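Local coordinates for protein cryptochrome DASH, chloroplastic/mitochondrial (Arabidopsis thaliana, PDB 2J4D) that repairs cyclobutane pyrimidine dimers in single-stranded DNA as a flavin- and folate-binding photolyase and may also act as a blue-light photoreceptor, at residues T82-N86 against D408-G412; L74-F79 against F97-C101; F23-A27 against E304-R308. All blocks are in the same frame, centred on the assembly; numbering follows the deposited sequence.

Overall arrangement
Interactions 1 and 2 share one connection of the photolyase fold, the long loop between strand 67-74 and helix 92-111. Its first turn packs on that helix in interaction 2, while residues 82-86 lean on helix 409-419 of the FAD-binding region in interaction 1; the centres of these two interactions are about 21 Å apart. Both lie near the folate antenna. His83 of interaction 1 touches it, and in interaction 2 the side chain of Leu78 is about 7 Å from the bound MHF. Interaction 3 joins helices 12-26 and 299-312 on the opposite side of the chain's centre from interaction 1, the centres of interactions 1 and 3 being about 40 Å apart, with the Glu305 side chain about 13 Å from FAD.

Interaction 1 of 3, residues T82-N86 against D408-G412; sequences THFFN and DWRMG. With MHF (5,10-methenyl-6,7,8-trihydrofolic acid), chain D.
Phe84 and Phe85 of the antenna-binding loop press against the first turn of helix 409-419, joining the alpha/beta part of the photolyase fold to its FAD-binding part. Asp408 is the N-cap of that helix: its OD1 accepts from Arg410 N at 3.0 Å.

Arg410 can be followed outward. Its CB lies in the plane of the Phe85 ring, against the CE2 edge, and its CG rests over the centre of the Trp409 ring. The chain then bends at chi3 (-59°), which carries the head back alongside the capping carboxylate. There NE and NH2 grip Asp408 side-on, one oxygen each, both through syn lone pairs; the NH2 to OD2 bond is short, 2.7 Å, and nearly straight. OD1 therefore holds two donors, and Gln358 adds a second partner to OD2. The remaining nitrogen, NH1, sits over the centre of the Phe84 ring. With Arg410 CZ 4.3 Å from the Phe84 ring centroid and almost on its normal, this is a cation-pi contact, although the two planes are inclined at 48°. Fixed by the carboxylate, the guanidinium has little freedom to turn away from the ring.

The opposite face of Phe84 is taken by ND1 of His83, whose own ring carries the antenna on one face; His83 CG comes within 3.5 Å of MHF C9. Antenna, imidazole, phenyl ring and guanidinium thus follow one another toward the helix. Glu414, one turn farther along the helix, accepts from the backbone N of both Phe84 and Phe85.

Phe85 meets Met411 at about a right angle. The sulfur takes part in a Met-aromatic contact, SD lying 4.6 Å from the Phe85 ring centroid, but the closer touch is a CH-pi one, with Met411 CG 3.3 Å from Phe85 CZ.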
loop_
_atom_site.group_PDB
_atom_site.type_symbol
_atom_site.label_atom_id
_atom_site.label_comp_id
_atom_site.label_asym_id
_atom_site.label_seq_id
_atom_site.Cartn_x
_atom_site.Cartn_y
_atom_site.Cartn_z
ATOM N N THR A 82 0.302 -16.470 -6.333
ATOM C CA THR A 82 -0.412 -16.342 -5.070
ATOM C C THR A 82 -0.561 -17.706 -4.404
ATOM O O THR A 82 -0.540 -18.746 -5.061
ATOM C CB THR A 82 -1.781 -15.652 -5.250
ATOM O OG1 THR A 82 -2.582 -16.381 -6.185
ATOM C CG2 THR A 82 -1.577 -14.224 -5.757
ATOM N N HIS A 83 -0.707 -17.676 -3.087
ATOM C CA HIS A 83 -0.765 -18.861 -2.239
ATOM C C HIS A 83 -1.757 -19.980 -2.526
ATOM O O HIS A 83 -1.360 -21.129 -2.761
ATOM C CB HIS A 83 -0.917 -18.402 -0.783
ATOM C CG HIS A 83 -0.712 -19.489 0.226
ATOM N ND1 HIS A 83 -1.702 -20.387 0.567
ATOM C CD2 HIS A 83 0.364 -19.811 0.984
ATOM C CE1 HIS A 83 -1.244 -21.212 1.493
ATOM N NE2 HIS A 83 0.006 -20.885 1.764
ATOM N N PHE A 84 -3.040 -19.658 -2.496
ATOM C CA PHE A 84 -4.066 -20.665 -2.716
ATOM C C PHE A 84 -4.507 -20.891 -4.155
ATOM O O PHE A 84 -4.704 -22.030 -4.551
ATOM C CB PHE A 84 -5.302 -20.343 -1.862
ATOM C CG PHE A 84 -5.066 -20.469 -0.380
ATOM C CD1 PHE A 84 -4.890 -21.720 0.206
ATOM C CD2 PHE A 84 -4.996 -19.338 0.427
ATOM C CE1 PHE A 84 -4.646 -21.843 1.575
ATOM C CE2 PHE A 84 -4.752 -19.447 1.803
ATOM C CZ PHE A 84 -4.576 -20.703 2.377
ATOM N N PHE A 85 -4.643 -19.821 -4.936
ATOM C CA PHE A 85 -5.137 -19.936 -6.304
ATOM C C PHE A 85 -4.143 -19.667 -7.418
ATOM O O PHE A 85 -4.502 -19.631 -8.592
ATOM C CB PHE A 85 -6.360 -19.034 -6.447
ATOM C CG PHE A 85 -7.444 -19.368 -5.475
ATOM C CD1 PHE A 85 -8.225 -20.507 -5.656
ATOM C CD2 PHE A 85 -7.607 -18.623 -4.314
ATOM C CE1 PHE A 85 -9.150 -20.906 -4.689
ATOM C CE2 PHE A 85 -8.526 -19.011 -3.338
ATOM C CZ PHE A 85 -9.298 -20.158 -3.525
ATOM N N ASN A 86 -2.891 -19.481 -7.028
ATOM C CA ASN A 86 -1.796 -19.238 -7.946
ATOM C C ASN A 86 -1.951 -18.226 -9.078
ATOM O O ASN A 86 -1.644 -18.529 -10.237
ATOM C CB ASN A 86 -1.311 -20.575 -8.514
ATOM C CG ASN A 86 -0.941 -21.555 -7.424
ATOM O OD1 ASN A 86 -1.760 -22.374 -7.003
ATOM N ND2 ASN A 86 0.293 -21.459 -6.937
ATOM N N ASP A 408 -15.490 -18.612 -2.476
ATOM C CA ASP A 408 -14.450 -18.650 -1.447
ATOM C C ASP A 408 -13.861 -17.235 -1.496
ATOM O O ASP A 408 -13.309 -16.839 -2.524
ATOM C CB ASP A 408 -13.394 -19.686 -1.870
ATOM C CG ASP A 408 -12.269 -19.839 -0.871
ATOM O OD1 ASP A 408 -11.748 -18.815 -0.377
ATOM O OD2 ASP A 408 -11.889 -21.000 -0.594
ATOM N N TRP A 409 -13.973 -16.485 -0.403
ATOM C CA TRP A 409 -13.491 -15.101 -0.378
ATOM C C TRP A 409 -12.017 -14.897 -0.722
ATOM O O TRP A 409 -11.626 -13.837 -1.218
ATOM C CB TRP A 409 -13.793 -14.443 0.981
ATOM C CG TRP A 409 -13.008 -14.978 2.163
ATOM C CD1 TRP A 409 -13.384 -15.978 3.020
ATOM C CD2 TRP A 409 -11.727 -14.520 2.624
ATOM N NE1 TRP A 409 -12.418 -16.165 3.987
ATOM C CE2 TRP A 409 -11.391 -15.286 3.763
ATOM C CE3 TRP A 409 -10.832 -13.535 2.180
ATOM C CZ2 TRP A 409 -10.193 -15.098 4.470
ATOM C CZ3 TRP A 409 -9.637 -13.348 2.884
ATOM C CH2 TRP A 409 -9.332 -14.128 4.017
ATOM N N ARG A 410 -11.196 -15.907 -0.474
ATOM C CA ARG A 410 -9.774 -15.781 -0.758
ATOM C C ARG A 410 -9.502 -15.686 -2.261
ATOM O O ARG A 410 -8.444 -15.225 -2.677
ATOM C CB ARG A 410 -9.025 -16.951 -0.109
ATOM C CG ARG A 410 -9.233 -16.975 1.414
ATOM C CD ARG A 410 -8.786 -18.271 2.037
ATOM N NE ARG A 410 -9.499 -19.404 1.465
ATOM C CZ ARG A 410 -9.086 -20.662 1.560
ATOM N NH1 ARG A 410 -7.964 -20.948 2.207
ATOM N NH2 ARG A 410 -9.786 -21.632 0.995
ATOM N N MET A 411 -10.457 -16.111 -3.083
ATOM C CA MET A 411 -10.256 -16.003 -4.517
ATOM C C MET A 411 -10.258 -14.516 -4.832
ATOM O O MET A 411 -9.448 -14.036 -5.626
ATOM C CB MET A 411 -11.377 -16.706 -5.286
ATOM C CG MET A 411 -11.337 -18.206 -5.163
ATOM S SD MET A 411 -12.609 -18.980 -6.165
ATOM C CE MET A 411 -11.685 -19.314 -7.654
ATOM N N GLY A 412 -11.171 -13.789 -4.197
ATOM C CA GLY A 412 -11.245 -12.355 -4.411
ATOM C C GLY A 412 -10.050 -11.641 -3.790
ATOM O O GLY A 412 -9.494 -10.705 -4.376
HETATM N N1 MHF D . 1.204 -11.523 1.236
HETATM C C2 MHF D . 2.209 -11.040 2.042
HETATM N NA2 MHF D . 2.764 -9.827 1.755
HETATM N N3 MHF D . 2.655 -11.737 3.101
HETATM C C4 MHF D . 2.144 -12.967 3.408
HETATM O O4 MHF D . 2.574 -13.599 4.381
HETATM C C4A MHF D . 1.114 -13.512 2.585
HETATM N N5 MHF D . 0.541 -14.795 2.782
HETATM C C6 MHF D . -0.270 -15.476 1.714
HETATM C C7 MHF D . -1.247 -14.413 1.162
HETATM N N8 MHF D . -0.389 -13.278 0.687
HETATM C C8A MHF D . 0.638 -12.761 1.490
HETATM C C9 MHF D . -0.930 -16.710 2.392
HETATM N N10 MHF D . -0.560 -16.534 3.818
HETATM C C11 MHF D . 0.716 -15.806 3.826
HETATM C C12 MHF D . -0.356 -20.133 6.160
HETATM C C13 MHF D . -1.507 -19.819 5.375
HETATM C C14 MHF D . -1.548 -18.661 4.600
HETATM C C15 MHF D . -0.444 -17.768 4.571
HETATM C C16 MHF D . 0.735 -18.098 5.350
HETATM C C17 MHF D . 0.776 -19.270 6.132
HETATM C C MHF D . -0.377 -21.351 7.013
HETATM O O MHF D . -1.383 -22.052 7.024
HETATM N N MHF D . 0.680 -21.684 7.789
HETATM C CA MHF D . 0.616 -22.872 8.640
HETATM C CB MHF D . 2.015 -23.445 8.867
HETATM C CG MHF D . 2.723 -23.862 7.603
HETATM C CD MHF D . 1.943 -24.898 6.825
HETATM O OE1 MHF D . 1.849 -26.048 7.304
HETATM O OE2 MHF D . 1.408 -24.556 5.745
HETATM C CT MHF D . -0.010 -22.518 9.991
HETATM O O1 MHF D . -0.111 -21.313 10.303
HETATM O O2 MHF D . -0.391 -23.447 10.734
#

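Interaction 2 of 3, residues L74-F79 against F97-C101; sequences LDPRLF and FLMEC
Leu98 and Met99 of helix 92-111 meet Leu74, Leu78 and Phe79 at the end of strand 67-74 and the turn beyond it. Everything that crosses between the two segments is apolar, made by methyl groups and one ring in light contact. CD2 of Leu98 is the shared point: it lies 4.1 Å from Leu74 CD1, meets CD2 of Leu78 tip to tip, and faces the edge of the Phe79 ring near its plane, 4.3 Å from CZ. The Leu98 side chain has CG anti to the backbone N (chi1 164°), which sends its CD2 methyl to the three partners. Met99 takes a more roundabout path. Its chain folds at chi2 (-48°) and turns again at chi3, bringing CE back to 4.1 Å from Leu74 CD1, beside the same methyl that Leu98 touches; the Leu74 and Met99 side chains cross at about a right angle.

The polar interactions stay within the turn. Asp75 OD1 accepts from Arg77 N at 3.0 Å, closing an Asx turn, and the same oxygen takes NE of Arg77 while OD2 takes NH2 at 2.8 Å. This side-on salt bridge ties Arg77, within the 3-10 segment 76-78, back to the residue just before that segment, and Glu124 provides a second acidic partner at NH1.

The contact falls inside the beta-alpha connection of the five-stranded parallel sheet. Leu74 closes strand 67-74 and bonds through its backbone to Arg119 and Gly121, at and just beyond strand 117-120, while Asp75 and Arg77 lie against Pro123 at the start of helix 123-134, and Phe97 turns to Trp291 of helix 289-293.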
loop_
_atom_site.group_PDB
_atom_site.type_symbol
_atom_site.label_atom_id
_atom_site.label_comp_id
_atom_site.label_asym_id
_atom_site.label_seq_id
_atom_site.Cartn_x
_atom_site.Cartn_y
_atom_site.Cartn_z
ATOM N N LEU A 74 15.628 -7.731 -5.343
ATOM C CA LEU A 74 14.426 -8.065 -6.067
ATOM C C LEU A 74 14.259 -9.568 -5.825
ATOM O O LEU A 74 14.876 -10.396 -6.497
ATOM C CB LEU A 74 14.591 -7.769 -7.545
ATOM C CG LEU A 74 13.211 -7.823 -8.185
ATOM C CD1 LEU A 74 12.460 -6.513 -7.964
ATOM C CD2 LEU A 74 13.390 -8.089 -9.635
ATOM N N ASP A 75 13.438 -9.888 -4.828
ATOM C CA ASP A 75 13.162 -11.255 -4.384
ATOM C C ASP A 75 12.384 -12.024 -5.444
ATOM O O ASP A 75 11.262 -11.653 -5.777
ATOM C CB ASP A 75 12.334 -11.180 -3.095
ATOM C CG ASP A 75 12.271 -12.499 -2.344
ATOM O OD1 ASP A 75 12.211 -13.563 -2.991
ATOM O OD2 ASP A 75 12.261 -12.453 -1.091
ATOM N N PRO A 76 12.962 -13.112 -5.979
ATOM C CA PRO A 76 12.269 -13.901 -7.006
ATOM C C PRO A 76 10.880 -14.399 -6.586
ATOM O O PRO A 76 9.992 -14.587 -7.421
ATOM C CB PRO A 76 13.251 -15.049 -7.287
ATOM C CG PRO A 76 14.022 -15.184 -5.996
ATOM C CD PRO A 76 14.244 -13.737 -5.603
ATOM N N ARG A 77 10.684 -14.603 -5.291
ATOM C CA ARG A 77 9.399 -15.079 -4.796
ATOM C C ARG A 77 8.289 -14.041 -5.000
ATOM O O ARG A 77 7.117 -14.387 -5.052
ATOM C CB ARG A 77 9.520 -15.454 -3.316
ATOM C CG ARG A 77 10.385 -16.690 -3.088
ATOM C CD ARG A 77 10.831 -16.839 -1.637
ATOM N NE ARG A 77 11.715 -15.746 -1.240
ATOM C CZ ARG A 77 12.664 -15.845 -0.317
ATOM N NH1 ARG A 77 12.860 -16.994 0.318
ATOM N NH2 ARG A 77 13.427 -14.798 -0.040
ATOM N N LEU A 78 8.669 -12.772 -5.134
ATOM C CA LEU A 78 7.698 -11.698 -5.330
ATOM C C LEU A 78 7.033 -11.807 -6.707
ATOM O O LEU A 78 5.971 -11.229 -6.951
ATOM C CB LEU A 78 8.400 -10.345 -5.199
ATOM C CG LEU A 78 7.525 -9.096 -5.124
ATOM C CD1 LEU A 78 6.670 -9.156 -3.866
ATOM C CD2 LEU A 78 8.405 -7.851 -5.108
ATOM N N PHE A 79 7.658 -12.563 -7.601
ATOM C CA PHE A 79 7.118 -12.726 -8.935
ATOM C C PHE A 79 6.772 -14.153 -9.292
ATOM O O PHE A 79 6.891 -14.559 -10.449
ATOM C CB PHE A 79 8.081 -12.126 -9.951
ATOM C CG PHE A 79 8.228 -10.651 -9.800
ATOM C CD1 PHE A 79 7.278 -9.793 -10.339
ATOM C CD2 PHE A 79 9.263 -10.119 -9.037
ATOM C CE1 PHE A 79 7.351 -8.421 -10.114
ATOM C CE2 PHE A 79 9.345 -8.747 -8.806
ATOM C CZ PHE A 79 8.387 -7.900 -9.344
ATOM N N PHE A 97 4.900 0.026 -11.100
ATOM C CA PHE A 97 4.949 1.059 -10.067
ATOM C C PHE A 97 6.197 0.833 -9.195
ATOM O O PHE A 97 6.900 1.784 -8.843
ATOM C CB PHE A 97 3.669 0.997 -9.222
ATOM C CG PHE A 97 3.521 2.131 -8.239
ATOM C CD1 PHE A 97 2.930 3.342 -8.625
ATOM C CD2 PHE A 97 3.929 1.977 -6.919
ATOM C CE1 PHE A 97 2.740 4.378 -7.706
ATOM C CE2 PHE A 97 3.748 3.012 -5.978
ATOM C CZ PHE A 97 3.151 4.213 -6.372
ATOM N N LEU A 98 6.484 -0.426 -8.858
ATOM C CA LEU A 98 7.674 -0.731 -8.058
ATOM C C LEU A 98 8.950 -0.247 -8.749
ATOM O O LEU A 98 9.811 0.355 -8.109
ATOM C CB LEU A 98 7.797 -2.244 -7.792
ATOM C CG LEU A 98 9.172 -2.737 -7.296
ATOM C CD1 LEU A 98 9.522 -2.077 -5.968
ATOM C CD2 LEU A 98 9.153 -4.257 -7.117
ATOM N N MET A 99 9.083 -0.502 -10.051
ATOM C CA MET A 99 10.292 -0.068 -10.754
ATOM C C MET A 99 10.456 1.448 -10.664
ATOM O O MET A 99 11.561 1.941 -10.431
ATOM C CB MET A 99 10.277 -0.512 -12.228
ATOM C CG MET A 99 10.213 -2.032 -12.428
ATOM S SD MET A 99 11.420 -2.957 -11.413
ATOM C CE MET A 99 10.436 -4.292 -10.826
ATOM N N GLU A 100 9.370 2.191 -10.854
ATOM C CA GLU A 100 9.455 3.644 -10.750
ATOM C C GLU A 100 9.891 4.033 -9.335
ATOM O O GLU A 100 10.671 4.970 -9.165
ATOM C CB GLU A 100 8.110 4.294 -11.108
ATOM C CG GLU A 100 7.712 4.033 -12.561
ATOM C CD GLU A 100 6.424 4.718 -12.981
ATOM O OE1 GLU A 100 5.407 4.599 -12.267
ATOM O OE2 GLU A 100 6.426 5.368 -14.047
ATOM N N CYS A 101 9.402 3.308 -8.325
ATOM C CA CYS A 101 9.782 3.587 -6.933
ATOM C C CYS A 101 11.284 3.405 -6.728
ATOM O O CYS A 101 11.929 4.201 -6.046
ATOM C CB CYS A 101 9.056 2.651 -5.959
ATOM S SG CYS A 101 7.281 2.950 -5.776
#

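Interaction 3 of 3, residues F23-A27 against E304-R308; sequences FERYA and EEVQR
Arg25 and Tyr26 of helix 12-26 reach across to helix 299-312, where a salt-bridge network of Arg25, Glu305 and Arg308 joins the two helices. The tight part centres on Glu305 OE2. Tyr26 OH donates to it at 2.5 Å, coming in on its anti side, and Arg308 NH1 binds the same oxygen at 2.6 Å from above the carboxylate plane. Arg308 completes an end-on grip with NH2 on OE1, which Trp264 also holds. The bend of Glu305 at chi2 (-66°) swings its carboxylate round to the phenol. At the other edge of the Tyr26 ring lies the Glu304 carboxylate, turned perpendicular to it and held by Ser210 and Arg212.

The outer side is looser. Arg25, a solvent-exposed residue, lays its guanidinium flat on that of Arg308, centres 3.7 Å apart and planes at 10°; Glu305 probably offsets part of this like-charge approach. Its own pairing with Arg25 is long and purely electrostatic, the oxygen standing well out of the guanidinium plane. Were Glu305 replaced by an alanine, the Tyr26 hydroxyl would probably lose its acceptor and Arg308 its close ion-pair partner, leaving the arginine stack less well compensated. A water links two of the side chains, donating to Tyr26 OH and accepting from Arg308 NH1 at 2.9 Å.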
loop_
_atom_site.group_PDB
_atom_site.type_symbol
_atom_site.label_atom_id
_atom_site.label_comp_id
_atom_site.label_asym_id
_atom_site.label_seq_id
_atom_site.Cartn_x
_atom_site.Cartn_y
_atom_site.Cartn_z
ATOM N N PHE A 23 11.640 18.085 1.212
ATOM C CA PHE A 23 12.829 17.515 1.855
ATOM C C PHE A 23 13.463 18.602 2.712
ATOM O O PHE A 23 13.935 18.361 3.821
ATOM C CB PHE A 23 13.832 17.035 0.796
ATOM C CG PHE A 23 13.374 15.820 0.022
ATOM C CD1 PHE A 23 13.936 15.519 -1.220
ATOM C CD2 PHE A 23 12.406 14.963 0.541
ATOM C CE1 PHE A 23 13.540 14.380 -1.932
ATOM C CE2 PHE A 23 12.003 13.822 -0.160
ATOM C CZ PHE A 23 12.570 13.531 -1.399
ATOM N N GLU A 24 13.453 19.811 2.172
ATOM C CA GLU A 24 14.006 20.980 2.836
ATOM C C GLU A 24 13.256 21.246 4.139
ATOM O O GLU A 24 13.862 21.436 5.193
ATOM C CB GLU A 24 13.869 22.178 1.898
ATOM C CG GLU A 24 14.945 23.220 2.012
ATOM C CD GLU A 24 14.960 24.136 0.800
ATOM O OE1 GLU A 24 13.971 24.879 0.602
ATOM O OE2 GLU A 24 15.953 24.099 0.038
ATOM N N ARG A 25 11.929 21.240 4.068
ATOM C CA ARG A 25 11.113 21.503 5.244
ATOM C C ARG A 25 11.362 20.551 6.410
ATOM O O ARG A 25 11.302 20.959 7.565
ATOM C CB ARG A 25 9.620 21.473 4.886
ATOM C CG ARG A 25 8.708 21.745 6.089
ATOM C CD ARG A 25 7.226 21.682 5.742
ATOM N NE ARG A 25 6.858 22.696 4.759
ATOM C CZ ARG A 25 6.598 22.438 3.482
ATOM N NH1 ARG A 25 6.657 21.189 3.033
ATOM N NH2 ARG A 25 6.293 23.429 2.655
ATOM N N TYR A 26 11.651 19.288 6.118
ATOM C CA TYR A 26 11.866 18.311 7.181
ATOM C C TYR A 26 13.321 17.913 7.429
ATOM O O TYR A 26 13.591 16.999 8.203
ATOM C CB TYR A 26 11.031 17.061 6.885
ATOM C CG TYR A 26 9.541 17.327 6.951
ATOM C CD1 TYR A 26 8.864 17.317 8.170
ATOM C CD2 TYR A 26 8.824 17.660 5.805
ATOM C CE1 TYR A 26 7.500 17.641 8.245
ATOM C CE2 TYR A 26 7.473 17.986 5.867
ATOM C CZ TYR A 26 6.816 17.978 7.089
ATOM O OH TYR A 26 5.481 18.326 7.148
ATOM N N ALA A 27 14.255 18.608 6.792
ATOM C CA ALA A 27 15.678 18.299 6.945
ATOM C C ALA A 27 16.190 18.459 8.378
ATOM O O ALA A 27 15.732 19.333 9.117
ATOM C CB ALA A 27 16.495 19.178 6.004
ATOM N N GLU A 304 1.835 15.493 10.025
ATOM C CA GLU A 304 2.410 16.816 10.189
ATOM C C GLU A 304 1.907 17.774 9.119
ATOM O O GLU A 304 1.745 18.961 9.384
ATOM C CB GLU A 304 3.936 16.743 10.182
ATOM C CG GLU A 304 4.486 16.167 11.478
ATOM C CD GLU A 304 5.970 16.426 11.667
ATOM O OE1 GLU A 304 6.748 15.455 11.650
ATOM O OE2 GLU A 304 6.353 17.605 11.834
ATOM N N GLU A 305 1.653 17.262 7.916
ATOM C CA GLU A 305 1.140 18.101 6.836
ATOM C C GLU A 305 -0.298 18.498 7.170
ATOM O O GLU A 305 -0.714 19.635 6.917
ATOM C CB GLU A 305 1.192 17.348 5.504
ATOM C CG GLU A 305 2.593 17.225 4.934
ATOM C CD GLU A 305 3.176 18.571 4.526
ATOM O OE1 GLU A 305 2.558 19.260 3.687
ATOM O OE2 GLU A 305 4.251 18.942 5.040
ATOM N N VAL A 306 -1.054 17.557 7.734
ATOM C CA VAL A 306 -2.433 17.831 8.146
ATOM C C VAL A 306 -2.435 18.888 9.267
ATOM O O VAL A 306 -3.287 19.783 9.294
ATOM C CB VAL A 306 -3.136 16.549 8.667
ATOM C CG1 VAL A 306 -4.456 16.911 9.349
ATOM C CG2 VAL A 306 -3.403 15.589 7.515
ATOM N N GLN A 307 -1.488 18.782 10.194
ATOM C CA GLN A 307 -1.402 19.754 11.284
ATOM C C GLN A 307 -1.149 21.143 10.720
ATOM O O GLN A 307 -1.751 22.127 11.158
ATOM C CB GLN A 307 -0.254 19.415 12.237
ATOM C CG GLN A 307 -0.476 18.220 13.151
ATOM C CD GLN A 307 0.739 17.979 14.031
ATOM O OE1 GLN A 307 1.853 17.753 13.534
ATOM N NE2 GLN A 307 0.537 18.039 15.343
ATOM N N ARG A 308 -0.237 21.229 9.759
ATOM C CA ARG A 308 0.074 22.516 9.161
ATOM C C ARG A 308 -1.142 23.062 8.418
ATOM O O ARG A 308 -1.432 24.263 8.475
ATOM C CB ARG A 308 1.277 22.407 8.217
ATOM C CG ARG A 308 1.781 23.786 7.794
ATOM C CD ARG A 308 3.177 23.772 7.183
ATOM N NE ARG A 308 3.155 23.477 5.755
ATOM C CZ ARG A 308 3.358 22.272 5.245
ATOM N NH1 ARG A 308 3.603 21.253 6.055
ATOM N NH2 ARG A 308 3.316 22.089 3.929
HETATM O O HOH W 1 4.977 21.118 8.563
#